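Local structure of putative hydrolase (Chloroflexus aurantiacus J-10-fl, 3CMN) at residues V38-R41 and A42-R45; R45-Y48 and A49-V52; Y157-E160 and P161-A164; L179-T182 and L183-T187; N273-G276 and R277-L280. The protein is a putative hydrolase of uncertain substrate, probably a metallopeptidase of the zincin-like family that would cleave peptide bonds with the help of a bound metal ion. All blocks are in the same frame, centred on the assembly; numbering follows the deposited sequence.

Contact 1. Residues V38-R41 and A42-R45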
# COMPACT_ATOMS: atom_id res chain seq x y z
N VAL A 38 15.89 -11.02 -12.22
CA VAL A 38 16.59 -10.38 -11.12
C VAL A 38 18.06 -10.79 -11.23
O VAL A 38 18.39 -11.96 -11.50
CB VAL A 38 16.02 -10.77 -9.71
CG1 VAL A 38 14.64 -11.39 -9.84
CG2 VAL A 38 16.98 -11.70 -8.97
N ASP A 39 18.95 -9.82 -11.04
CA ASP A 39 20.38 -10.09 -11.07
C ASP A 39 20.82 -10.23 -9.62
O ASP A 39 20.32 -9.51 -8.75
CB ASP A 39 21.15 -8.94 -11.72
CG ASP A 39 20.89 -8.83 -13.20
OD1 ASP A 39 21.05 -9.84 -13.91
OD2 ASP A 39 20.55 -7.71 -13.65
N ASN A 40 21.73 -11.16 -9.37
CA ASN A 40 22.26 -11.39 -8.03
C ASN A 40 21.20 -11.44 -6.96
O ASN A 40 21.13 -10.56 -6.09
CB ASN A 40 23.28 -10.30 -7.68
CG ASN A 40 24.50 -10.37 -8.55
OD1 ASN A 40 25.24 -11.36 -8.49
ND2 ASN A 40 24.71 -9.34 -9.36
N ARG A 41 20.37 -12.47 -7.01
CA ARG A 41 19.31 -12.64 -6.04
C ARG A 41 19.97 -12.82 -4.68
O ARG A 41 19.52 -12.25 -3.68
CB ARG A 41 18.47 -13.88 -6.37
CG ARG A 41 17.25 -14.04 -5.49
CD ARG A 41 16.46 -15.27 -5.84
NE ARG A 41 16.10 -15.28 -7.26
CZ ARG A 41 15.02 -14.71 -7.77
NH1 ARG A 41 14.17 -14.06 -7.00
NH2 ARG A 41 14.80 -14.78 -9.07
N ALA A 42 21.05 -13.58 -4.66
CA ALA A 42 21.77 -13.84 -3.41
C ALA A 42 22.17 -12.60 -2.62
O ALA A 42 21.79 -12.47 -1.46
CB ALA A 42 22.99 -14.70 -3.69
N PHE A 43 22.93 -11.68 -3.20
CA PHE A 43 23.29 -10.53 -2.38
C PHE A 43 22.14 -9.55 -2.17
O PHE A 43 22.15 -8.78 -1.21
CB PHE A 43 24.60 -9.84 -2.87
CG PHE A 43 24.46 -8.96 -4.10
CD1 PHE A 43 23.58 -7.88 -4.12
CD2 PHE A 43 25.34 -9.12 -5.17
CE1 PHE A 43 23.58 -6.97 -5.19
CE2 PHE A 43 25.35 -8.22 -6.25
CZ PHE A 43 24.46 -7.13 -6.26
N ARG A 44 21.14 -9.58 -3.04
CA ARG A 44 19.99 -8.70 -2.86
C ARG A 44 19.19 -9.19 -1.64
O ARG A 44 18.69 -8.39 -0.85
CB ARG A 44 19.10 -8.67 -4.12
CG ARG A 44 19.67 -7.85 -5.28
CD ARG A 44 19.94 -6.38 -4.92
NE ARG A 44 20.48 -5.64 -6.07
CZ ARG A 44 21.02 -4.42 -6.02
NH1 ARG A 44 21.11 -3.75 -4.88
NH2 ARG A 44 21.45 -3.86 -7.13
N ARG A 45 19.09 -10.51 -1.47
CA ARG A 45 18.40 -11.08 -0.32
C ARG A 45 19.13 -10.63 0.94
O ARG A 45 18.50 -10.33 1.95
CB ARG A 45 18.40 -12.62 -0.37
CG ARG A 45 17.88 -13.24 -1.64
CD ARG A 45 17.72 -14.76 -1.52
NE ARG A 45 16.40 -15.10 -1.00
CZ ARG A 45 16.03 -14.95 0.26
NH1 ARG A 45 16.88 -14.46 1.15
NH2 ARG A 45 14.79 -15.23 0.63
O HOH W 1 20.79 -7.03 -8.34

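Contact 2. Residues R45-Y48 and A49-V52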
# COMPACT_ATOMS: atom_id res chain seq x y z
N ARG A 45 19.09 -10.51 -1.47
CA ARG A 45 18.40 -11.08 -0.32
C ARG A 45 19.13 -10.63 0.94
O ARG A 45 18.50 -10.33 1.95
CB ARG A 45 18.40 -12.62 -0.37
CG ARG A 45 17.88 -13.24 -1.64
CD ARG A 45 17.72 -14.76 -1.52
NE ARG A 45 16.40 -15.10 -1.00
CZ ARG A 45 16.03 -14.95 0.26
NH1 ARG A 45 16.88 -14.46 1.15
NH2 ARG A 45 14.79 -15.23 0.63
N GLU A 46 20.46 -10.62 0.89
CA GLU A 46 21.29 -10.18 2.02
C GLU A 46 20.95 -8.75 2.38
O GLU A 46 20.67 -8.43 3.53
CB GLU A 46 22.78 -10.21 1.66
CG GLU A 46 23.43 -11.58 1.48
CD GLU A 46 23.81 -12.23 2.79
OE1 GLU A 46 24.58 -13.21 2.77
OE2 GLU A 46 23.33 -11.77 3.85
N GLN A 47 20.98 -7.90 1.37
CA GLN A 47 20.71 -6.48 1.54
C GLN A 47 19.36 -6.24 2.21
O GLN A 47 19.30 -5.62 3.27
CB GLN A 47 20.78 -5.79 0.18
CG GLN A 47 20.72 -4.28 0.20
CD GLN A 47 20.73 -3.70 -1.19
OE1 GLN A 47 20.50 -4.42 -2.17
NE2 GLN A 47 21.00 -2.40 -1.30
N TYR A 48 18.30 -6.75 1.59
CA TYR A 48 16.95 -6.59 2.14
C TYR A 48 16.81 -7.22 3.52
O TYR A 48 16.19 -6.64 4.42
CB TYR A 48 15.89 -7.20 1.21
CG TYR A 48 15.65 -6.42 -0.06
CD1 TYR A 48 15.85 -7.00 -1.30
CD2 TYR A 48 15.24 -5.10 -0.01
CE1 TYR A 48 15.65 -6.27 -2.47
CE2 TYR A 48 15.03 -4.36 -1.16
CZ TYR A 48 15.25 -4.95 -2.39
OH TYR A 48 15.09 -4.20 -3.53
N ALA A 49 17.40 -8.40 3.70
CA ALA A 49 17.32 -9.08 4.99
C ALA A 49 17.83 -8.19 6.10
O ALA A 49 17.19 -8.05 7.15
CB ALA A 49 18.12 -10.38 4.95
N ARG A 50 18.99 -7.57 5.89
CA ARG A 50 19.54 -6.70 6.91
C ARG A 50 18.79 -5.38 7.00
O ARG A 50 18.69 -4.80 8.08
CB ARG A 50 21.03 -6.46 6.69
CG ARG A 50 21.35 -5.61 5.47
CD ARG A 50 22.73 -5.01 5.57
NE ARG A 50 22.78 -3.78 4.79
CZ ARG A 50 23.16 -3.72 3.53
NH1 ARG A 50 23.54 -4.82 2.90
NH2 ARG A 50 23.10 -2.58 2.87
N MET A 51 18.26 -4.88 5.89
CA MET A 51 17.52 -3.62 5.95
C MET A 51 16.21 -3.78 6.74
O MET A 51 15.73 -2.83 7.35
CB MET A 51 17.22 -3.07 4.54
CG MET A 51 18.45 -2.76 3.68
SD MET A 51 18.02 -1.95 2.16
CE MET A 51 19.56 -1.11 1.76
N VAL A 52 15.62 -4.98 6.73
CA VAL A 52 14.39 -5.22 7.49
C VAL A 52 14.73 -5.47 8.96
O VAL A 52 13.98 -5.08 9.85
CB VAL A 52 13.55 -6.44 6.96
CG1 VAL A 52 13.16 -6.26 5.50
CG2 VAL A 52 14.30 -7.72 7.15

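Contact 3. Residues Y157-E160 and P161-A164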
# COMPACT_ATOMS: atom_id res chain seq x y z
N TYR A 157 8.15 -8.93 0.49
CA TYR A 157 8.76 -9.20 -0.81
C TYR A 157 9.06 -7.89 -1.50
O TYR A 157 8.43 -6.87 -1.22
CB TYR A 157 7.89 -10.11 -1.71
CG TYR A 157 6.55 -9.53 -2.16
CD1 TYR A 157 6.48 -8.49 -3.09
CD2 TYR A 157 5.34 -10.07 -1.68
CE1 TYR A 157 5.25 -7.99 -3.53
CE2 TYR A 157 4.10 -9.57 -2.12
CZ TYR A 157 4.06 -8.54 -3.04
OH TYR A 157 2.85 -8.02 -3.45
N PHE A 158 10.03 -7.92 -2.39
CA PHE A 158 10.45 -6.75 -3.14
C PHE A 158 10.59 -7.19 -4.58
O PHE A 158 11.21 -8.21 -4.86
CB PHE A 158 11.79 -6.24 -2.60
CG PHE A 158 11.79 -5.96 -1.11
CD1 PHE A 158 11.95 -6.99 -0.20
CD2 PHE A 158 11.57 -4.67 -0.63
CE1 PHE A 158 11.89 -6.74 1.19
CE2 PHE A 158 11.52 -4.41 0.74
CZ PHE A 158 11.68 -5.45 1.65
N VAL A 159 9.97 -6.46 -5.49
CA VAL A 159 10.17 -6.76 -6.90
C VAL A 159 11.39 -6.03 -7.45
O VAL A 159 11.25 -5.01 -8.10
CB VAL A 159 8.92 -6.42 -7.73
CG1 VAL A 159 9.00 -7.05 -9.11
CG2 VAL A 159 7.66 -6.86 -7.00
N GLU A 160 12.57 -6.50 -7.09
CA GLU A 160 13.86 -5.86 -7.33
C GLU A 160 13.95 -5.34 -8.76
O GLU A 160 14.56 -4.26 -8.95
CB GLU A 160 15.00 -6.83 -7.04
CG GLU A 160 16.16 -6.21 -6.27
CD GLU A 160 17.09 -5.41 -7.16
OE1 GLU A 160 17.32 -5.83 -8.31
OE2 GLU A 160 17.59 -4.36 -6.70
N PRO A 161 13.50 -6.05 -9.78
CA PRO A 161 13.65 -5.54 -11.15
C PRO A 161 13.06 -4.16 -11.35
O PRO A 161 13.71 -3.29 -11.94
CB PRO A 161 12.94 -6.61 -11.99
CG PRO A 161 13.19 -7.88 -11.21
CD PRO A 161 12.95 -7.42 -9.77
N ASN A 162 11.84 -3.94 -10.85
CA ASN A 162 11.20 -2.64 -10.99
C ASN A 162 11.85 -1.62 -10.06
O ASN A 162 11.94 -0.44 -10.39
CB ASN A 162 9.69 -2.74 -10.70
CG ASN A 162 8.99 -3.74 -11.61
OD1 ASN A 162 9.59 -4.26 -12.55
ND2 ASN A 162 7.72 -4.02 -11.31
N ILE A 163 12.30 -2.09 -8.91
CA ILE A 163 12.98 -1.23 -7.94
C ILE A 163 14.29 -0.71 -8.58
O ILE A 163 14.60 0.47 -8.49
CB ILE A 163 13.32 -2.01 -6.64
CG1 ILE A 163 12.03 -2.47 -5.95
CG2 ILE A 163 14.14 -1.14 -5.69
CD1 ILE A 163 12.22 -3.24 -4.66
N ALA A 164 15.02 -1.61 -9.23
CA ALA A 164 16.27 -1.26 -9.89
C ALA A 164 16.04 -0.28 -11.04
O ALA A 164 16.82 0.66 -11.23
CB ALA A 164 16.95 -2.52 -10.42

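Contact 4. Residues L179-T182 and L183-T187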
# COMPACT_ATOMS: atom_id res chain seq x y z
N LEU A 179 16.74 1.18 0.97
CA LEU A 179 16.49 1.27 2.40
C LEU A 179 15.21 2.09 2.54
O LEU A 179 14.39 1.83 3.41
CB LEU A 179 17.63 1.97 3.15
CG LEU A 179 17.34 2.23 4.64
CD1 LEU A 179 17.06 0.89 5.34
CD2 LEU A 179 18.50 2.96 5.30
N TRP A 180 15.05 3.06 1.66
CA TRP A 180 13.87 3.91 1.64
C TRP A 180 12.65 3.02 1.41
O TRP A 180 11.63 3.15 2.10
CB TRP A 180 13.98 4.94 0.52
CG TRP A 180 12.77 5.84 0.41
CD1 TRP A 180 12.53 6.98 1.10
CD2 TRP A 180 11.62 5.64 -0.44
NE1 TRP A 180 11.32 7.51 0.75
CE2 TRP A 180 10.74 6.71 -0.20
CE3 TRP A 180 11.26 4.66 -1.38
CZ2 TRP A 180 9.50 6.83 -0.86
CZ3 TRP A 180 10.04 4.78 -2.03
CH2 TRP A 180 9.17 5.86 -1.77
N ILE A 181 12.77 2.11 0.45
CA ILE A 181 11.71 1.18 0.10
C ILE A 181 11.40 0.21 1.22
O ILE A 181 10.24 -0.09 1.49
CB ILE A 181 12.08 0.41 -1.18
CG1 ILE A 181 11.86 1.32 -2.39
CG2 ILE A 181 11.27 -0.87 -1.30
CD1 ILE A 181 12.35 0.75 -3.67
N THR A 182 12.43 -0.29 1.86
CA THR A 182 12.24 -1.22 2.96
C THR A 182 11.51 -0.53 4.11
O THR A 182 10.60 -1.09 4.70
CB THR A 182 13.60 -1.76 3.44
OG1 THR A 182 14.21 -2.50 2.37
CG2 THR A 182 13.42 -2.66 4.65
N LEU A 183 11.91 0.71 4.40
CA LEU A 183 11.29 1.48 5.47
C LEU A 183 9.82 1.73 5.16
O LEU A 183 8.95 1.63 6.01
CB LEU A 183 12.01 2.81 5.64
CG LEU A 183 13.39 2.74 6.28
CD1 LEU A 183 14.04 4.12 6.24
CD2 LEU A 183 13.25 2.24 7.71
N HIS A 184 9.56 2.07 3.91
CA HIS A 184 8.21 2.33 3.47
C HIS A 184 7.39 1.03 3.60
O HIS A 184 6.26 1.03 4.09
CB HIS A 184 8.29 2.81 2.02
CG HIS A 184 6.96 3.11 1.41
ND1 HIS A 184 6.49 2.44 0.30
CD2 HIS A 184 6.01 4.02 1.74
CE1 HIS A 184 5.30 2.92 -0.02
NE2 HIS A 184 4.99 3.87 0.83
N GLU A 185 7.99 -0.08 3.21
CA GLU A 185 7.36 -1.39 3.26
C GLU A 185 7.02 -1.82 4.70
O GLU A 185 5.91 -2.29 4.98
CB GLU A 185 8.32 -2.42 2.66
CG GLU A 185 7.68 -3.57 1.96
CD GLU A 185 7.38 -3.24 0.52
OE1 GLU A 185 6.51 -2.38 0.28
OE2 GLU A 185 8.04 -3.84 -0.37
N MET A 186 8.00 -1.68 5.59
CA MET A 186 7.81 -2.07 6.97
C MET A 186 6.79 -1.18 7.64
O MET A 186 6.00 -1.64 8.47
CB MET A 186 9.14 -2.02 7.73
CG MET A 186 9.09 -2.56 9.15
SD MET A 186 8.95 -4.33 9.21
CE MET A 186 7.26 -4.48 9.21
N THR A 187 6.78 0.09 7.27
CA THR A 187 5.82 1.01 7.85
C THR A 187 4.41 0.50 7.59
O THR A 187 3.61 0.35 8.52
CB THR A 187 6.00 2.45 7.31
OG1 THR A 187 7.29 2.93 7.68
CG2 THR A 187 4.95 3.38 7.91

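Contact 5. Residues N273-G276 and R277-L280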
# COMPACT_ATOMS: atom_id res chain seq x y z
N ASN A 273 9.50 10.41 7.28
CA ASN A 273 10.22 11.63 7.60
C ASN A 273 10.97 11.56 8.92
O ASN A 273 12.08 12.08 9.04
CB ASN A 273 9.26 12.81 7.65
CG ASN A 273 8.86 13.29 6.29
OD1 ASN A 273 9.64 13.94 5.59
ND2 ASN A 273 7.63 12.99 5.89
N ALA A 274 10.36 10.92 9.91
CA ALA A 274 10.96 10.81 11.24
C ALA A 274 11.98 9.69 11.42
O ALA A 274 12.89 9.81 12.24
CB ALA A 274 9.85 10.67 12.28
N VAL A 275 11.85 8.60 10.68
CA VAL A 275 12.80 7.50 10.82
C VAL A 275 13.77 7.43 9.64
O VAL A 275 14.95 7.11 9.81
CB VAL A 275 12.07 6.13 10.94
CG1 VAL A 275 13.07 5.00 11.15
CG2 VAL A 275 11.08 6.17 12.08
N GLY A 276 13.27 7.73 8.45
CA GLY A 276 14.10 7.67 7.26
C GLY A 276 15.09 8.80 7.12
O GLY A 276 16.20 8.60 6.60
N ARG A 277 14.71 9.99 7.57
CA ARG A 277 15.60 11.14 7.48
C ARG A 277 16.92 10.95 8.20
O ARG A 277 17.98 11.24 7.66
CB ARG A 277 14.89 12.38 8.01
CG ARG A 277 14.43 13.29 6.90
CD ARG A 277 13.54 14.39 7.41
NE ARG A 277 13.35 15.37 6.36
CZ ARG A 277 12.41 16.30 6.36
NH1 ARG A 277 11.54 16.37 7.38
NH2 ARG A 277 12.32 17.16 5.36
N ARG A 278 16.85 10.45 9.43
CA ARG A 278 18.06 10.22 10.20
C ARG A 278 18.98 9.18 9.56
O ARG A 278 20.19 9.18 9.81
CB ARG A 278 17.70 9.79 11.63
CG ARG A 278 16.33 9.15 11.81
CD ARG A 278 16.40 7.68 12.24
NE ARG A 278 17.49 7.37 13.18
CZ ARG A 278 17.79 8.09 14.26
NH1 ARG A 278 17.10 9.18 14.56
NH2 ARG A 278 18.80 7.71 15.04
N LEU A 279 18.42 8.31 8.72
CA LEU A 279 19.25 7.28 8.11
C LEU A 279 19.52 7.37 6.62
O LEU A 279 20.31 6.59 6.09
CB LEU A 279 18.68 5.89 8.42
CG LEU A 279 18.73 5.45 9.89
CD1 LEU A 279 18.38 3.97 9.98
CD2 LEU A 279 20.12 5.67 10.44
N LEU A 280 18.88 8.31 5.92
CA LEU A 280 19.11 8.43 4.48
C LEU A 280 19.66 9.79 4.07
O LEU A 280 18.91 10.77 3.98
CB LEU A 280 17.82 8.14 3.70
CG LEU A 280 17.18 6.77 3.93
CD1 LEU A 280 15.86 6.67 3.17
CD2 LEU A 280 18.15 5.66 3.51

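Contact 1. Residues V38-R41 and A42-R45
Asn40 and Phe43 form a local contact at the protein surface, where the loop that follows helix 20-31 turns into helix 41-63. It is a worked example of a helix start without side-chain capping: Asn40 holds the N-cap position, yet its side chain makes no capping bond and leans over the Phe43 ring instead. With CG beside the backbone N and anti to the carbonyl carbon (chi1 -66°), the side chain lies across Phe43, its amide plane only 17° from that of the ring. Asn40 CB sits over one face, displaced toward the rim, at 3.6 Å from the centroid of the Phe43 ring, a CH-pi contact. Asn40 ND2 follows along the same ring, 3.4 Å from Phe43 CE2. The backbone bond from Arg44 N to Asn40 O, 3.2 Å long, closes the first turn. A water molecule then ties loop to helix: it donates to Asp39 O at 2.6 Å and accepts from Arg44 NE at 2.7 Å, lying at the edge of the guanidinium and in its plane. Phe43 CE1 lies over one face of that guanidinium, toward its rim; NH1 bonds Gln47 and NH2 forms a salt bridge with Asp174. Arg41 pairs with Glu81. Water, amide and carboxylate thus share the Arg44 group, which probably fixes its rotation and offsets its charge.

Contact 2. Residues R45-Y48 and A49-V52
Gln47 sends CG anti to its own backbone N (chi1 -171°) and runs on extended, whereas Met51 places CG beside the backbone N (chi1 -61°) and is likewise stretched out; these two choices bring the chains side by side, pointing the same way. This is the i to i+4 pairing of an alpha helix, here within helix 41-63 of a largely helical, zincin-like protein. The methyl end of Met51 does the touching: Met51 CE is 3.6 Å from Gln47 NE2 and 3.7 Å from Gln47 CG, so it lines the flank of the amide from its stem to its nitrogen. The polar end of Gln47 is held from beyond the pair, OE1 by Arg44 and NE2 by Asp174. An alanine in place of Met51 would remove the sulfur and methyl, which is likely to open a gap beside Gln47 and leave the flank of its amide without that apolar contact. Arg50 approaches Gln47 from one turn along. Its CG stands between the backbone N and the carbonyl carbon (chi1 69°), which directs the extended chain back along the helix, so that Arg50 NH1 lies 3.6 Å from Gln47 CA, while NH2 makes a salt bridge with Glu175. Tyr48 faces inward, its ring stacked on Phe158. Four successive backbone bonds carry the helix through this span, among them Met51 N to Gln47 O at 2.9 Å, in the carbonyl plane. In the following turn Val52 CG1 rests 3.2 Å from Tyr48 O.

Contact 3. Residues Y157-E160 and P161-A164
Ile163 lays its terminal methyl against the stem of Phe158, with Ile163 CD1 3.7 Å from Phe158 CB and at the edge of the ring, near its plane. The chain gets there because CG1 sits beside the backbone N (chi1 -63°) and CD1 continues outstretched. An alanine at Ile163 would lack this reach and would probably leave a gap beside the stem of Phe158, whose ring also touches Glu185. Between the two side chains the path swings from strand 155-158 into helix 160-169 through an inverse gamma turn centred on Val159, also the N-cap residue, with Glu160 N bonding Phe158 O weakly. Val159 O accepts Ile163 N at 3.2 Å and, weakly, Asn162 N. Pro161, having no N-H to offer, suits the first helical turn, where a backbone N-H has no carbonyl of an earlier turn to bond. Its ring carbon CD lies 4.0 Å from Val159 CG1, the two side chains crossing at about a right angle. Glu160 bends at chi2 (-80°), bringing Glu160 OE1 within 3.9 Å of Ala164 CB, and its OE2 forms a salt bridge with Arg178. Asn162 runs alongside Val159, its buried amide bonded to Val138, Ala135 and Arg79.

Contact 4. Residues L179-T182 and L183-T187
Thr182, Leu183 and Glu185 form the buried, packed side of a turn in helix 174-193 that carries the start of an HExxH pattern: His184 and Glu185 here, His188 one turn later. In a zincin-like protein the pattern is consistent with a zinc-binding helix, though no metal is bound to these histidines. Leu179 only leans on Leu183 at a slant, Leu179 CG and Leu183 CD1 being 4.1 Å apart; Leu183 also reaches Gly276. The hydroxyl of Thr182 bonds the carbonyl of Arg178, and its side chain touches Phe158 and Ser55. Glu185 lies against Leu156. The fit is looser between Trp180 and His184. Both have CG anti to the backbone N (chi1 178° and 179°), which sends both rings to the same side of the helix, where their planes lie 11° apart; yet the six-membered ring of Trp180 and the imidazole are slid so far that they barely overlap, centroids 5.5 Å apart. Trp180 is buried, its NE1 taken by Glu287, whereas His184, whose ring meets His188, is partly exposed. Farther along, Leu183 O is gripped twice, from opposite faces of its plane, by Thr187 N at 2.9 Å and by Thr187 OG1 at 2.7 Å.

Contact 5. Residues N273-G276 and R277-L280
Gly276 O takes both Leu279 N and Leu280 N as helix 248-279 frays at its C-terminal end, just past a wider pi-type turn at 273-276. Neither bond has regular alpha geometry: Leu279 N is 3.1 Å from Gly276 O and stands above the carbonyl plane, 66° out of it, whereas the bond from Leu280 N, though 2.8 Å long, is weak because of its angle. The widening shows one turn earlier too, where Asn273 O and Arg277 N are 3.7 Å apart. Along the exposed flank, Asn273 and Arg277 lie side by side and point the same way. The amide oxygen comes over a face of the guanidinium, offset toward its rim, Asn273 OD1 being 3.6 Å from Arg277 NH1, and the two planes are turned 59° from each other. Such an approach, with no hydrogen bond assigned, is probably electrostatic, a partly negative oxygen above a positive group. The stretched chain of Arg277 first runs past the backbone, with Arg277 CD 3.2 Å from Asn273 O, and its side chain also touches Phe283. The flank toward helix 41-63 is apolar: Val275 and Leu279 both pack on Leu58, while Leu280 meets Leu179 and Trp180 of helix 174-193. Past the last turn, Leu280 CG lies 3.4 Å from Gly276 O.

Contacts 3 and 4 are buried, contact 1 lies at the surface, and contacts 2 and 5 are partly buried. Contacts 1 and 2 share helix 41-63 and overlap at Arg45, but a water-bridged, charged helix start gives way to side chains facing the interior. Contact 1 also touches contact 3, Val38 resting on Pro161. Contact 2 packs on both contacts 3 and 4, so the strand-to-helix turn and the HExxH helix meet around the same helix. Contact 5, about 25 Å from contact 1 between centres, adjoins contact 4. Arginines dominate the outer contacts; apolar side chains and rings dominate the inner ones, with a few buried polar groups such as Glu160 and Asn162 satisfied by partners.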